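Local coordinates for penicillin binding protein 2X (Streptococcus thermophilus, PDB 5U47) that is probably a transpeptidase that cross-links adjacent glycan strands of cell wall peptidoglycan in the septal divisome, and a likely target of beta-lactams, at residues T296-L301 with S352-V357; F408-S413 with G507-P512; F437-A442 with R450-E455. The protein carries 1 engineered substitution. All blocks are in the same frame, centred on the assembly; numbering follows the deposited sequence. Where two conformers were deposited one is given.

In the fold
Contacts 1 and 2 sit side by side at what is probably, by its sequence motifs, the penicillin-binding active site of the transpeptidase domain; their centres lie 12 Å apart. Contact 1 joins the lysine of the SxxK pattern to the Ser-Ser-Asn turn, and contact 2 ties the loop that follows helix 400-405 to the edge strand carrying the Lys-Ser-Gly sequence. Phe408, from the 408-413 segment, touches contact 1, its CB 3.2 Å from Asn356 OD1 and 3.5 Å from Lys298 CE. Contact 3 is remote, a hairpin with its centre 35 Å from that of contact 1 and 34 Å from that of contact 2, although along the chain it is nested within the loop closed by contact 2.

Contact 1 (T296-L301 with S352-V357); sequences TMKVML and SYSSNV
Lys298 and Ser354 meet in what is probably the active-site cleft of the penicillin-binding fold: Lys298 is the lysine of the SxxK pattern that begins at Ser295, and Ser354 and Asn356 are the ends of an SxN sequence. The lysine chain leaves its helix with CG anti to the carbonyl carbon (chi1 -62°) and then runs out fully extended, delivering NZ into the turn 354-356. There NZ donates to Ser354 OG at 2.9 Å and to Asn356 OD1 at 3.0 Å. The second bond meets the amide carbonyl at a C=O...N angle of 148°, with NZ tilted 21° from its plane. The Lys298 and Asn356 side chains cross at about a right angle, and Lys298 CE also lies 3.5 Å from Asn356 OD1. Asn356 sets out away from Lys298, yet its amide returns to it. Ser295 OG is a further partner of NZ, and Ser354 OG is shared with Lys505 NZ, which links the lysine to the hydroxyls of both motifs and to the Lys-Ser-Gly strand. The turn itself is built from two helix ends: Ser354, with positive phi, closes helix 347-352 in a Schellman motif, and Ser355 N-caps helix 356-366, its OG also bonded to Asp332. Met359 of helix 356-366 touches both Lys298 and Leu301, and helix 297-308 also packs on helix 416-427 through Met300 and on helix 463-478 through Val299.

Contact 2 (F408-S413 with G507-P512); sequences FGQGIS and GTAQVP
With chi1 -55° and chi2 -74°, the bent chain of Gln410 folds its amide across to the backbone of Gln510, beside Ala509 of the edge strand. This strand, which carries the Lys-Ser-Gly sequence, is an outermost strand of the five-stranded antiparallel sheet; Gly409, at positive phi, completes the Schellman motif that ends helix 400-405 just before Gln410. Gln510 N donates to Gln410 OE1 in a nearly straight bond (2.9 Å, N-H...O 171°), coming at the carbonyl well off the line of its C=O bond and slightly tilted from its plane. A side-chain oxygen thus takes a backbone N-H at this strand edge. The other half of the amide is gripped by Glu292, whose OE1 receives both Gln410 NE2 and Gly411 N, and this fixes which end of the amide faces the strand. A water also donates to OE1, at 2.8 Å, and to Thr508 O, at 3.0 Å, but it cannot serve all the acceptors around it at once, so these two bonds may not both hold at any moment. The amide planes of Gln410 and Gln510 are steeply inclined, and Tyr519 touches both side chains. Gln410 OE1 lies at the edge of the strand, 3.3 Å from Ala509 CA and 3.7 Å from Gln510 CB.

Contact 3 (F437-A442 with R450-E455); sequences FIKQVA and RTAKKE
Gln440 and Thr451 form the non-hydrogen-bonded pair of an antiparallel beta hairpin, whose closely packed part runs from the Val441/Arg450 pair to Ala452. Next to Gln440 and Thr451, Val441 and Arg450 make the hydrogen-bonded pair: Val441 N donates to Arg450 O at 2.9 Å and Arg450 N to Val441 O at 3.0 Å. Beyond Thr451 one more backbone bond follows, Ala452 N to Lys439 O at 2.9 Å and practically straight (178°). The strands close in at the non-hydrogen-bonded pair, where Gln440 CA makes a CA-H...O contact of 3.3 Å to Arg450 O. On the face of Gln440 and Thr451 the glutamine chain runs out extended, with CG opposite the backbone N (chi1 -178°), and its NE2 donates to Thr451 OG1 at 2.9 Å, the hydroxyl standing 15° out of the amide plane. NE2 has a second partner in Ser584 OG, so the amide spans two hydroxyls. Ala452 fills the next place with its methyl, CB lying 3.4 Å from Ile438 O. Past Ala452 no bond joins 450-455 to 437-442: Lys453 and Lys454 start their side chains away from the first strand and are exposed, whereas Gln440, Val441 and Arg450 are buried. Lys439, too, is buried: its bent chain lays CE 3.8 Å from Ala452 O, and NZ forms a salt bridge with Glu257. On the face of Val441 and Arg450 the guanidinium leads away to backbone oxygens of Thr590, Asn612 and Ile636, and Asn639 holds the backbone of Thr451 and Lys453; several of these belong to the first PASTA region. The other edge of strand 438-443 pairs with strand 217-220, where a classic beta bulge sets Lys439 and Gln440 against the single residue Tyr219.

Contact 1 (T296-L301 with S352-V357)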
ATOM      1  N   THR A 296     -17.714   3.829 -11.341  1.00 28.18           N
ATOM      2  CA  THR A 296     -16.372   3.931 -11.899  1.00 27.33           C
ATOM      3  C   THR A 296     -16.096   2.645 -12.667  1.00 26.73           C
ATOM      4  O   THR A 296     -15.244   2.628 -13.560  1.00 26.67           O
ATOM      5  CB  THR A 296     -15.296   4.113 -10.813  1.00 26.97           C
ATOM      6  OG1 THR A 296     -15.450   3.082  -9.828  1.00 27.36           O
ATOM      7  CG2 THR A 296     -15.441   5.477 -10.159  1.00 27.30           C
ATOM      8  N   MET A 297     -16.834   1.583 -12.331  1.00 26.62           N
ATOM      9  CA  MET A 297     -16.683   0.302 -13.022  1.00 27.78           C
ATOM     10  C   MET A 297     -17.130   0.422 -14.495  1.00 27.86           C
ATOM     11  O   MET A 297     -16.705  -0.359 -15.317  1.00 27.74           O
ATOM     12  CB  MET A 297     -17.430  -0.835 -12.306  1.00 28.77           C
ATOM     13  CG  MET A 297     -17.264  -2.212 -12.934  1.00 29.70           C
ATOM     14  SD  MET A 297     -15.575  -2.878 -12.913  1.00 33.01           S
ATOM     15  CE  MET A 297     -15.368  -3.227 -11.181  1.00 31.52           C
ATOM     16  N   LYS A 298     -17.946   1.426 -14.816  1.00 27.25           N
ATOM     17  CA  LYS A 298     -18.365   1.679 -16.199  1.00 29.44           C
ATOM     18  C   LYS A 298     -17.182   2.015 -17.109  1.00 29.32           C
ATOM     19  O   LYS A 298     -17.311   1.938 -18.323  1.00 29.88           O
ATOM     20  CB  LYS A 298     -19.392   2.824 -16.272  1.00 31.05           C
ATOM     21  CG  LYS A 298     -20.683   2.541 -15.521  1.00 31.47           C
ATOM     22  CD  LYS A 298     -21.676   3.690 -15.577  1.00 33.10           C
ATOM     23  CE  LYS A 298     -23.003   3.235 -14.965  1.00 34.92           C
ATOM     24  NZ  LYS A 298     -23.886   4.332 -14.551  1.00 35.11           N
ATOM     25  N   VAL A 299     -16.044   2.398 -16.525  1.00 28.38           N
ATOM     26  CA  VAL A 299     -14.832   2.674 -17.297  1.00 28.24           C
ATOM     27  C   VAL A 299     -14.394   1.341 -17.896  1.00 28.60           C
ATOM     28  O   VAL A 299     -14.134   1.259 -19.102  1.00 28.69           O
ATOM     29  CB  VAL A 299     -13.711   3.293 -16.424  1.00 26.95           C
ATOM     30  CG1 VAL A 299     -12.397   3.426 -17.179  1.00 27.33           C
ATOM     31  CG2 VAL A 299     -14.119   4.670 -15.907  1.00 27.04           C
ATOM     32  N   MET A 300     -14.320   0.308 -17.055  1.00 27.53           N
ATOM     33  CA  MET A 300     -13.946  -1.029 -17.519  1.00 28.57           C
ATOM     34  C   MET A 300     -14.970  -1.532 -18.541  1.00 29.36           C
ATOM     35  O   MET A 300     -14.591  -2.074 -19.580  1.00 28.95           O
ATOM     36  CB  MET A 300     -13.859  -2.029 -16.365  1.00 29.27           C
ATOM     37  CG  MET A 300     -12.638  -1.965 -15.459  1.00 30.03           C
ATOM     38  SD  MET A 300     -12.338  -0.451 -14.522  1.00 32.61           S
ATOM     39  CE  MET A 300     -11.294   0.430 -15.646  1.00 31.08           C
ATOM     40  N   LEU A 301     -16.259  -1.340 -18.235  1.00 29.20           N
ATOM     41  CA  LEU A 301     -17.349  -1.777 -19.119  1.00 30.44           C
ATOM     42  C   LEU A 301     -17.238  -1.179 -20.494  1.00 30.42           C
ATOM     43  O   LEU A 301     -17.293  -1.891 -21.483  1.00 32.58           O
ATOM     44  CB  LEU A 301     -18.715  -1.392 -18.571  1.00 32.51           C
ATOM     45  CG  LEU A 301     -19.842  -1.812 -19.551  1.00 35.15           C
ATOM     46  CD1 LEU A 301     -20.082  -3.310 -19.482  1.00 36.66           C
ATOM     47  CD2 LEU A 301     -21.106  -1.077 -19.276  1.00 38.62           C
ATOM     48  N   SER A 352     -21.713   9.546 -20.305  1.00 34.43           N
ATOM     49  CA  SER A 352     -21.468  10.829 -19.653  1.00 34.29           C
ATOM     50  C   SER A 352     -22.436  11.048 -18.495  1.00 35.09           C
ATOM     51  O   SER A 352     -22.053  11.553 -17.440  1.00 33.45           O
ATOM     52  CB  SER A 352     -21.557  11.981 -20.665  1.00 34.93           C
ATOM     53  OG  SER A 352     -20.488  11.910 -21.600  1.00 34.31           O
ATOM     54  N   TYR A 353     -23.673  10.612 -18.720  1.00 36.98           N
ATOM     55  CA  TYR A 353     -24.781  10.738 -17.792  1.00 39.41           C
ATOM     56  C   TYR A 353     -24.785   9.686 -16.694  1.00 37.27           C
ATOM     57  O   TYR A 353     -25.576   9.763 -15.756  1.00 36.23           O
ATOM     58  CB  TYR A 353     -26.074  10.631 -18.630  1.00 44.99           C
ATOM     59  CG  TYR A 353     -27.370  10.981 -17.955  1.00 48.61           C
ATOM     60  CD1 TYR A 353     -27.721  12.310 -17.755  1.00 52.52           C
ATOM     61  CD2 TYR A 353     -28.292   9.989 -17.588  1.00 52.56           C
ATOM     62  CE1 TYR A 353     -28.924  12.655 -17.165  1.00 53.82           C
ATOM     63  CE2 TYR A 353     -29.515  10.325 -17.000  1.00 54.62           C
ATOM     64  CZ  TYR A 353     -29.816  11.663 -16.790  1.00 56.80           C
ATOM     65  OH  TYR A 353     -31.011  12.040 -16.218  1.00 63.11           O
ATOM     66  N   SER A 354     -23.893   8.708 -16.815  1.00 36.00           N
ATOM     67  CA  SER A 354     -23.810   7.583 -15.892  1.00 35.36           C
ATOM     68  C   SER A 354     -25.152   6.821 -15.861  1.00 36.57           C
ATOM     69  O   SER A 354     -25.689   6.516 -14.799  1.00 36.96           O
ATOM     70  CB  SER A 354     -23.374   8.026 -14.507  1.00 34.58           C
ATOM     71  OG  SER A 354     -22.812   6.924 -13.794  1.00 35.21           O
ATOM     72  N   SER A 355     -25.655   6.499 -17.047  1.00 37.24           N
ATOM     73  CA  SER A 355     -26.886   5.736 -17.196  1.00 38.31           C
ATOM     74  C   SER A 355     -26.657   4.241 -16.979  1.00 37.43           C
ATOM     75  O   SER A 355     -25.983   3.600 -17.780  1.00 37.24           O
ATOM     76  CB  SER A 355     -27.471   5.953 -18.596  1.00 39.50           C
ATOM     77  OG  SER A 355     -28.589   5.102 -18.838  1.00 41.09           O
ATOM     78  N   ASN A 356     -27.212   3.698 -15.893  1.00 37.52           N
ATOM     79  CA  ASN A 356     -27.147   2.253 -15.616  1.00 37.64           C
ATOM     80  C   ASN A 356     -27.813   1.432 -16.726  1.00 38.26           C
ATOM     81  O   ASN A 356     -27.355   0.333 -17.058  1.00 39.22           O
ATOM     82  CB  ASN A 356     -27.851   1.900 -14.304  1.00 37.15           C
ATOM     83  CG  ASN A 356     -27.085   2.325 -13.084  1.00 36.41           C
ATOM     84  OD1 ASN A 356     -25.915   2.711 -13.144  1.00 35.54           O
ATOM     85  ND2 ASN A 356     -27.738   2.224 -11.950  1.00 36.42           N
ATOM     86  N   VAL A 357     -28.901   1.962 -17.280  1.00 39.38           N
ATOM     87  CA  VAL A 357     -29.641   1.295 -18.354  1.00 41.78           C
ATOM     88  C   VAL A 357     -28.778   1.167 -19.607  1.00 41.55           C
ATOM     89  O   VAL A 357     -28.672   0.082 -20.195  1.00 42.03           O
ATOM     90  CB  VAL A 357     -30.948   2.052 -18.685  1.00 43.68           C
ATOM     91  CG1 VAL A 357     -31.620   1.472 -19.914  1.00 46.54           C
ATOM     92  CG2 VAL A 357     -31.902   2.036 -17.490  1.00 43.18           C
TER

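Contact 2 (F408-S413 with G507-P512)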
ATOM      1  N   PHE A 408     -22.390  -1.716 -13.880  1.00 33.58           N
ATOM      2  CA  PHE A 408     -22.389  -0.414 -13.200  1.00 33.15           C
ATOM      3  C   PHE A 408     -21.820  -0.549 -11.775  1.00 31.16           C
ATOM      4  O   PHE A 408     -22.061   0.276 -10.910  1.00 32.14           O
ATOM      5  CB  PHE A 408     -23.748   0.313 -13.257  1.00 34.31           C
ATOM      6  CG  PHE A 408     -24.930  -0.521 -12.868  1.00 35.53           C
ATOM      7  CD1 PHE A 408     -25.594  -1.285 -13.824  1.00 37.30           C
ATOM      8  CD2 PHE A 408     -25.428  -0.499 -11.569  1.00 35.03           C
ATOM      9  CE1 PHE A 408     -26.701  -2.048 -13.483  1.00 38.15           C
ATOM     10  CE2 PHE A 408     -26.546  -1.254 -11.224  1.00 36.84           C
ATOM     11  CZ  PHE A 408     -27.178  -2.035 -12.178  1.00 37.31           C
ATOM     12  N   GLY A 409     -21.048  -1.602 -11.556  1.00 30.13           N
ATOM     13  CA  GLY A 409     -20.357  -1.796 -10.287  1.00 28.60           C
ATOM     14  C   GLY A 409     -21.153  -2.176  -9.062  1.00 30.00           C
ATOM     15  O   GLY A 409     -20.774  -1.800  -7.954  1.00 29.22           O
ATOM     16  N   GLN A 410     -22.248  -2.913  -9.248  1.00 30.10           N
ATOM     17  CA  GLN A 410     -23.013  -3.448  -8.134  1.00 32.96           C
ATOM     18  C   GLN A 410     -23.010  -4.966  -8.290  1.00 32.89           C
ATOM     19  O   GLN A 410     -22.886  -5.473  -9.394  1.00 32.81           O
ATOM     20  CB  GLN A 410     -24.453  -2.935  -8.130  1.00 36.06           C
ATOM     21  CG  GLN A 410     -24.607  -1.419  -8.144  1.00 38.01           C
ATOM     22  CD  GLN A 410     -24.300  -0.704  -6.830  1.00 40.49           C
ATOM     23  OE1 GLN A 410     -24.413   0.520  -6.778  1.00 43.16           O
ATOM     24  NE2 GLN A 410     -23.948  -1.446  -5.766  1.00 38.76           N
ATOM     25  N   GLY A 411     -23.194  -5.685  -7.190  1.00 32.75           N
ATOM     26  CA  GLY A 411     -23.177  -7.149  -7.235  1.00 34.49           C
ATOM     27  C   GLY A 411     -21.781  -7.717  -7.434  1.00 33.33           C
ATOM     28  O   GLY A 411     -21.626  -8.880  -7.817  1.00 34.97           O
ATOM     29  N   ILE A 412     -20.777  -6.882  -7.187  1.00 31.85           N
ATOM     30  CA  ILE A 412     -19.373  -7.244  -7.299  1.00 31.66           C
ATOM     31  C   ILE A 412     -18.616  -6.466  -6.212  1.00 30.97           C
ATOM     32  O   ILE A 412     -18.903  -5.300  -5.976  1.00 30.98           O
ATOM     33  CB  ILE A 412     -18.804  -6.960  -8.714  1.00 31.78           C
ATOM     34  CG1 ILE A 412     -17.348  -7.429  -8.815  1.00 32.79           C
ATOM     35  CG2 ILE A 412     -18.886  -5.479  -9.080  1.00 32.36           C
ATOM     36  CD1 ILE A 412     -16.804  -7.432 -10.226  1.00 32.47           C
ATOM     37  N   SER A 413     -17.690  -7.128  -5.528  1.00 30.59           N
ATOM     38  CA  SER A 413     -16.919  -6.500  -4.464  1.00 30.10           C
ATOM     39  C   SER A 413     -15.469  -6.412  -4.849  1.00 28.66           C
ATOM     40  O   SER A 413     -14.891  -7.392  -5.328  1.00 27.82           O
ATOM     41  CB  SER A 413     -17.034  -7.291  -3.179  1.00 31.40           C
ATOM     42  OG  SER A 413     -18.369  -7.278  -2.745  1.00 35.65           O
ATOM     43  N   GLY A 507     -18.776   8.108  -9.649  1.00 29.57           N
ATOM     44  CA  GLY A 507     -19.527   6.975  -9.246  1.00 31.80           C
ATOM     45  C   GLY A 507     -20.335   7.186  -7.986  1.00 33.61           C
ATOM     46  O   GLY A 507     -20.000   7.996  -7.105  1.00 30.63           O
ATOM     47  N   THR A 508     -21.446   6.472  -7.938  0.50 35.56           N
ATOM     48  CA  THR A 508     -22.295   6.402  -6.775  0.50 37.78           C
ATOM     49  C   THR A 508     -22.475   4.906  -6.685  0.50 39.49           C
ATOM     50  O   THR A 508     -22.473   4.213  -7.724  0.50 42.06           O
ATOM     51  CB  THR A 508     -23.660   7.091  -6.956  0.50 39.96           C
ATOM     52  OG1 THR A 508     -24.364   6.494  -8.052  0.50 40.52           O
ATOM     53  CG2 THR A 508     -23.481   8.579  -7.215  0.50 40.52           C
ATOM     54  N   ALA A 509     -22.574   4.396  -5.468  1.00 38.84           N
ATOM     55  CA  ALA A 509     -22.789   2.990  -5.261  1.00 38.45           C
ATOM     56  C   ALA A 509     -23.721   2.839  -4.088  1.00 38.76           C
ATOM     57  O   ALA A 509     -23.625   3.560  -3.072  1.00 35.42           O
ATOM     58  CB  ALA A 509     -21.471   2.255  -5.018  1.00 36.24           C
ATOM     59  N   GLN A 510     -24.618   1.883  -4.249  1.00 40.47           N
ATOM     60  CA  GLN A 510     -25.560   1.540  -3.224  1.00 44.61           C
ATOM     61  C   GLN A 510     -24.728   0.795  -2.165  1.00 42.71           C
ATOM     62  O   GLN A 510     -23.793   0.051  -2.514  1.00 41.86           O
ATOM     63  CB  GLN A 510     -26.635   0.621  -3.827  1.00 50.04           C
ATOM     64  CG  GLN A 510     -28.051   0.985  -3.459  1.00 56.92           C
ATOM     65  CD  GLN A 510     -28.536   2.232  -4.178  1.00 62.65           C
ATOM     66  OE1 GLN A 510     -27.857   2.762  -5.068  1.00 64.23           O
ATOM     67  NE2 GLN A 510     -29.730   2.703  -3.805  1.00 65.79           N
ATOM     68  N   VAL A 511     -25.021   1.023  -0.892  1.00 43.18           N
ATOM     69  CA  VAL A 511     -24.291   0.371   0.189  1.00 45.88           C
ATOM     70  C   VAL A 511     -25.170  -0.670   0.883  1.00 49.89           C
ATOM     71  O   VAL A 511     -26.324  -0.375   1.190  1.00 49.11           O
ATOM     72  CB  VAL A 511     -23.786   1.384   1.232  1.00 45.41           C
ATOM     73  CG1 VAL A 511     -23.111   0.668   2.401  1.00 47.15           C
ATOM     74  CG2 VAL A 511     -22.814   2.361   0.585  1.00 44.53           C
ATOM     75  N   PRO A 512     -24.632  -1.892   1.118  1.00 55.71           N
ATOM     76  CA  PRO A 512     -25.398  -2.920   1.826  1.00 61.86           C
ATOM     77  C   PRO A 512     -25.568  -2.613   3.306  1.00 66.54           C
ATOM     78  O   PRO A 512     -24.689  -2.005   3.921  1.00 65.85           O
ATOM     79  CB  PRO A 512     -24.541  -4.184   1.661  1.00 61.06           C
ATOM     80  CG  PRO A 512     -23.687  -3.922   0.484  1.00 59.74           C
ATOM     81  CD  PRO A 512     -23.386  -2.456   0.556  1.00 57.31           C
TER
HETATM   82  O   HOH W   1     -23.797   1.918  -9.101  0.50 27.40           O

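Contact 3 (F437-A442 with R450-E455)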
ATOM      1  N   PHE A 437       4.436   0.235  -4.123  1.00 18.09           N
ATOM      2  CA  PHE A 437       4.675   1.161  -3.031  1.00 18.79           C
ATOM      3  C   PHE A 437       6.133   1.121  -2.546  1.00 19.50           C
ATOM      4  O   PHE A 437       6.507   1.929  -1.681  1.00 17.27           O
ATOM      5  CB  PHE A 437       3.678   0.958  -1.855  1.00 19.94           C
ATOM      6  CG  PHE A 437       3.756  -0.404  -1.208  1.00 20.69           C
ATOM      7  CD1 PHE A 437       4.695  -0.671  -0.226  1.00 21.25           C
ATOM      8  CD2 PHE A 437       2.886  -1.420  -1.591  1.00 21.40           C
ATOM      9  CE1 PHE A 437       4.769  -1.928   0.356  1.00 22.49           C
ATOM     10  CE2 PHE A 437       2.955  -2.679  -1.012  1.00 22.15           C
ATOM     11  CZ  PHE A 437       3.902  -2.931  -0.032  1.00 22.68           C
ATOM     12  N   ILE A 438       6.953   0.208  -3.094  1.00 19.21           N
ATOM     13  CA  ILE A 438       8.393   0.142  -2.748  1.00 20.83           C
ATOM     14  C   ILE A 438       9.218   0.573  -3.939  1.00 21.02           C
ATOM     15  O   ILE A 438       9.110  -0.009  -5.032  1.00 20.23           O
ATOM     16  CB  ILE A 438       8.871  -1.280  -2.393  1.00 21.58           C
ATOM     17  CG1 ILE A 438       8.032  -1.852  -1.259  1.00 22.19           C
ATOM     18  CG2 ILE A 438      10.360  -1.271  -2.011  1.00 21.71           C
ATOM     19  CD1 ILE A 438       8.244  -3.333  -1.032  1.00 24.93           C
ATOM     20  N   LYS A 439      10.066   1.566  -3.721  1.00 21.37           N
ATOM     21  CA  LYS A 439      10.948   2.092  -4.758  1.00 23.46           C
ATOM     22  C   LYS A 439      12.312   1.422  -4.687  1.00 22.37           C
ATOM     23  O   LYS A 439      12.912   1.109  -5.697  1.00 21.74           O
ATOM     24  CB  LYS A 439      11.153   3.599  -4.558  1.00 25.28           C
ATOM     25  CG  LYS A 439      12.016   4.320  -5.600  1.00 31.41           C
ATOM     26  CD  LYS A 439      11.280   4.498  -6.931  1.00 36.90           C
ATOM     27  CE  LYS A 439      11.314   3.274  -7.844  1.00 41.73           C
ATOM     28  NZ  LYS A 439      10.075   3.137  -8.692  1.00 39.58           N
ATOM     29  N   GLN A 440      12.820   1.269  -3.474  1.00 22.29           N
ATOM     30  CA  GLN A 440      14.148   0.695  -3.286  1.00 24.13           C
ATOM     31  C   GLN A 440      14.285   0.103  -1.906  1.00 23.58           C
ATOM     32  O   GLN A 440      13.759   0.652  -0.948  1.00 24.14           O
ATOM     33  CB  GLN A 440      15.223   1.785  -3.493  1.00 23.41           C
ATOM     34  CG  GLN A 440      16.657   1.331  -3.365  1.00 24.58           C
ATOM     35  CD  GLN A 440      17.652   2.472  -3.559  1.00 26.16           C
ATOM     36  OE1 GLN A 440      18.042   3.088  -2.591  1.00 27.39           O
ATOM     37  NE2 GLN A 440      18.034   2.773  -4.818  1.00 24.85           N
ATOM     38  N   VAL A 441      15.011  -1.008  -1.829  1.00 24.11           N
ATOM     39  CA  VAL A 441      15.359  -1.680  -0.579  1.00 24.86           C
ATOM     40  C   VAL A 441      16.881  -1.548  -0.528  1.00 26.38           C
ATOM     41  O   VAL A 441      17.575  -1.966  -1.468  1.00 24.05           O
ATOM     42  CB  VAL A 441      14.968  -3.164  -0.602  1.00 26.06           C
ATOM     43  CG1 VAL A 441      15.376  -3.860   0.696  1.00 26.87           C
ATOM     44  CG2 VAL A 441      13.480  -3.318  -0.877  1.00 25.65           C
ATOM     45  N   ALA A 442      17.400  -0.956   0.549  1.00 26.35           N
ATOM     46  CA  ALA A 442      18.829  -0.668   0.645  1.00 26.20           C
ATOM     47  C   ALA A 442      19.496  -1.291   1.845  1.00 27.89           C
ATOM     48  O   ALA A 442      18.964  -1.241   2.973  1.00 26.89           O
ATOM     49  CB  ALA A 442      19.054   0.842   0.667  1.00 26.21           C
ATOM     50  N   ARG A 450      18.444  -2.724  -4.197  1.00 22.32           N
ATOM     51  CA  ARG A 450      17.545  -3.351  -5.181  1.00 23.00           C
ATOM     52  C   ARG A 450      16.525  -2.263  -5.461  1.00 22.52           C
ATOM     53  O   ARG A 450      15.856  -1.791  -4.533  1.00 22.32           O
ATOM     54  CB  ARG A 450      16.868  -4.607  -4.641  1.00 22.45           C
ATOM     55  CG  ARG A 450      17.835  -5.763  -4.580  1.00 23.32           C
ATOM     56  CD  ARG A 450      17.261  -6.983  -3.890  1.00 23.34           C
ATOM     57  NE  ARG A 450      16.277  -7.709  -4.695  1.00 22.39           N
ATOM     58  CZ  ARG A 450      16.565  -8.589  -5.669  1.00 22.88           C
ATOM     59  NH1 ARG A 450      17.815  -8.844  -6.031  1.00 24.19           N
ATOM     60  NH2 ARG A 450      15.582  -9.210  -6.310  1.00 22.66           N
ATOM     61  N   THR A 451      16.452  -1.844  -6.723  1.00 22.44           N
ATOM     62  CA  THR A 451      15.595  -0.739  -7.145  1.00 23.45           C
ATOM     63  C   THR A 451      14.495  -1.199  -8.108  1.00 23.12           C
ATOM     64  O   THR A 451      14.757  -1.949  -9.057  1.00 24.46           O
ATOM     65  CB  THR A 451      16.480   0.363  -7.757  1.00 24.27           C
ATOM     66  OG1 THR A 451      17.516   0.692  -6.819  1.00 24.71           O
ATOM     67  CG2 THR A 451      15.658   1.630  -8.064  1.00 25.21           C
ATOM     68  N   ALA A 452      13.270  -0.741  -7.858  1.00 22.92           N
ATOM     69  CA  ALA A 452      12.089  -1.163  -8.622  1.00 21.73           C
ATOM     70  C   ALA A 452      11.925  -0.515  -9.978  1.00 23.88           C
ATOM     71  O   ALA A 452      12.400   0.585 -10.222  1.00 24.28           O
ATOM     72  CB  ALA A 452      10.819  -0.931  -7.800  1.00 21.74           C
ATOM     73  N   LYS A 453      11.278  -1.264 -10.872  1.00 23.79           N
ATOM     74  CA  LYS A 453      10.855  -0.805 -12.185  1.00 25.29           C
ATOM     75  C   LYS A 453       9.426  -1.340 -12.350  1.00 23.47           C
ATOM     76  O   LYS A 453       9.009  -2.272 -11.629  1.00 21.64           O
ATOM     77  CB  LYS A 453      11.752  -1.323 -13.322  1.00 29.09           C
ATOM     78  CG  LYS A 453      13.178  -0.760 -13.331  1.00 33.62           C
ATOM     79  CD  LYS A 453      13.991  -1.431 -14.432  1.00 39.28           C
ATOM     80  CE  LYS A 453      15.451  -0.993 -14.443  1.00 45.82           C
ATOM     81  NZ  LYS A 453      15.620   0.419 -14.900  1.00 49.48           N
ATOM     82  N   LYS A 454       8.689  -0.784 -13.306  1.00 21.42           N
ATOM     83  CA  LYS A 454       7.293  -1.177 -13.504  1.00 22.90           C
ATOM     84  C   LYS A 454       7.120  -2.666 -13.821  1.00 21.90           C
ATOM     85  O   LYS A 454       7.991  -3.288 -14.435  1.00 21.71           O
ATOM     86  CB  LYS A 454       6.647  -0.341 -14.612  1.00 25.45           C
ATOM     87  CG  LYS A 454       7.049  -0.726 -16.017  1.00 27.22           C
ATOM     88  CD  LYS A 454       6.432   0.220 -17.022  1.00 29.00           C
ATOM     89  CE  LYS A 454       6.790  -0.223 -18.434  1.00 30.37           C
ATOM     90  NZ  LYS A 454       6.274   0.790 -19.391  1.00 32.93           N
ATOM     91  N   GLU A 455       5.991  -3.207 -13.394  1.00 22.33           N
ATOM     92  CA  GLU A 455       5.644  -4.609 -13.594  1.00 22.40           C
ATOM     93  C   GLU A 455       4.384  -4.735 -14.458  1.00 21.26           C
ATOM     94  O   GLU A 455       3.276  -4.430 -14.005  1.00 22.02           O
ATOM     95  CB  GLU A 455       5.440  -5.290 -12.237  1.00 23.13           C
ATOM     96  CG  GLU A 455       5.176  -6.791 -12.339  1.00 24.48           C
ATOM     97  CD  GLU A 455       4.880  -7.486 -11.007  1.00 25.73           C
ATOM     98  OE1 GLU A 455       4.876  -6.839  -9.930  1.00 27.19           O
ATOM     99  OE2 GLU A 455       4.650  -8.725 -11.041  1.00 27.78           O
TER